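Local coordinates for protein quinone oxidoreductase (Coxiella burnetii, PDB 3TQH) that binds NADPH and, judging from its family, probably uses it to reduce quinones as a medium-chain dehydrogenase/reductase, at residues Asp154-His159 with Val216-Asp221. Residues are numbered along the deposited sequence; the frame is centred on the assembly and turned at random.
Sequences DVVLIH and VDAVID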
# COMPACT_ATOMS: atom_id res chain seq x y z
N ASP A 154 -2.69 24.65 -0.43
CA ASP A 154 -1.50 24.09 -1.08
C ASP A 154 -1.85 23.37 -2.37
O ASP A 154 -2.92 22.77 -2.50
CB ASP A 154 -0.78 23.10 -0.14
CG ASP A 154 -0.06 23.79 1.04
OD1 ASP A 154 -0.06 25.04 1.12
OD2 ASP A 154 0.51 23.06 1.88
N VAL A 155 -0.94 23.44 -3.34
CA VAL A 155 -1.06 22.66 -4.56
C VAL A 155 -0.25 21.40 -4.38
O VAL A 155 0.92 21.45 -3.97
CB VAL A 155 -0.54 23.43 -5.78
CG1 VAL A 155 -0.73 22.60 -7.04
CG2 VAL A 155 -1.24 24.78 -5.88
N VAL A 156 -0.86 20.26 -4.70
CA VAL A 156 -0.22 18.97 -4.50
C VAL A 156 -0.30 18.13 -5.78
O VAL A 156 -1.37 17.93 -6.33
CB VAL A 156 -0.87 18.20 -3.34
CG1 VAL A 156 -0.22 16.85 -3.16
CG2 VAL A 156 -0.77 19.01 -2.04
N LEU A 157 0.86 17.66 -6.22
CA LEU A 157 0.98 16.77 -7.36
C LEU A 157 1.17 15.35 -6.84
O LEU A 157 2.16 15.07 -6.18
CB LEU A 157 2.17 17.17 -8.24
CG LEU A 157 2.55 16.20 -9.37
CD1 LEU A 157 1.39 16.06 -10.35
CD2 LEU A 157 3.84 16.63 -10.08
N ILE A 158 0.22 14.46 -7.14
CA ILE A 158 0.28 13.05 -6.77
C ILE A 158 0.45 12.22 -8.03
O ILE A 158 -0.47 12.09 -8.83
CB ILE A 158 -1.01 12.61 -6.03
CG1 ILE A 158 -1.27 13.50 -4.81
CG2 ILE A 158 -0.94 11.15 -5.62
CD1 ILE A 158 -2.45 13.08 -3.96
N HIS A 159 1.65 11.67 -8.23
CA HIS A 159 1.90 10.78 -9.36
C HIS A 159 1.17 9.46 -9.15
O HIS A 159 0.97 9.02 -8.02
CB HIS A 159 3.39 10.51 -9.54
CG HIS A 159 4.14 11.63 -10.17
ND1 HIS A 159 4.01 11.96 -11.50
CD2 HIS A 159 5.06 12.49 -9.67
CE1 HIS A 159 4.80 12.98 -11.79
NE2 HIS A 159 5.44 13.32 -10.69
N VAL A 216 4.49 23.97 -7.44
CA VAL A 216 3.70 23.09 -6.60
C VAL A 216 4.31 23.07 -5.19
O VAL A 216 5.53 23.19 -5.05
CB VAL A 216 3.64 21.68 -7.26
CG1 VAL A 216 3.66 20.56 -6.25
CG2 VAL A 216 2.43 21.57 -8.18
N ASP A 217 3.47 22.93 -4.17
CA ASP A 217 3.92 22.89 -2.77
C ASP A 217 4.43 21.51 -2.34
O ASP A 217 5.33 21.41 -1.52
CB ASP A 217 2.80 23.33 -1.82
CG ASP A 217 2.36 24.76 -2.05
OD1 ASP A 217 3.04 25.69 -1.55
OD2 ASP A 217 1.33 24.96 -2.73
N ALA A 218 3.85 20.45 -2.89
CA ALA A 218 4.30 19.10 -2.57
C ALA A 218 4.09 18.17 -3.74
O ALA A 218 3.11 18.28 -4.47
CB ALA A 218 3.58 18.57 -1.34
N VAL A 219 5.04 17.26 -3.93
CA VAL A 219 4.91 16.17 -4.88
C VAL A 219 4.88 14.88 -4.08
O VAL A 219 5.84 14.58 -3.38
CB VAL A 219 6.10 16.13 -5.85
CG1 VAL A 219 6.05 14.85 -6.71
CG2 VAL A 219 6.15 17.41 -6.72
N ILE A 220 3.78 14.14 -4.15
CA ILE A 220 3.73 12.78 -3.63
C ILE A 220 4.11 11.87 -4.78
O ILE A 220 3.28 11.51 -5.62
CB ILE A 220 2.35 12.39 -3.07
CG1 ILE A 220 1.82 13.46 -2.10
CG2 ILE A 220 2.43 11.05 -2.37
CD1 ILE A 220 2.79 13.83 -0.98
N ASP A 221 5.39 11.51 -4.83
CA ASP A 221 5.94 10.74 -5.94
C ASP A 221 5.78 9.25 -5.66
O ASP A 221 6.51 8.68 -4.83
CB ASP A 221 7.41 11.10 -6.17
CG ASP A 221 8.10 10.12 -7.09
OD1 ASP A 221 7.45 9.66 -8.05
OD2 ASP A 221 9.30 9.82 -6.87
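Val155 O accepts two amides in succession, Asp217 N at 3.0 Å and Ala218 N at 3.3 Å. The Ala218 donor lies in the carbonyl plane, whereas that of Asp217 is tilted from it; the chain turns a corner at Asp217. The Asp217 side chain returns the grip: OD2 takes Val155 N at 2.8 Å on its anti side, in a nearly straight bond (170° at the hydrogen). The Asp217 carboxylate stacks on that of Asp154, planes 24° apart; these like charges are offset by Lys151 N on Asp154 OD2 and a long, weak ion pair from Asp217 OD1 to Lys236 NZ. Beyond the corner the strands run parallel (16° between axes): Ala218 O receives Leu157 N, Leu157 O receives Ile220 N, and Ile220 O receives His159 N. These are the central strands of a six-stranded Rossmann sheet of order 3-2-1-4-5-6. On one face Ile220 CG1 touches Val156 CG1 and Ile158 CG1, each at 4.1 Å; Ile158 also packs on Ala169 and Ile170 of helix 164-175. The other face carries Leu157 beside Val219, CD2 to CG2 4.2 Å. At the strand end near the bound NADPH, His159 CD2 approaches Val219 CG1 obliquely at 3.9 Å, while ND1 bonds Thr183 OG1 and NE2 bonds Ser231 OG.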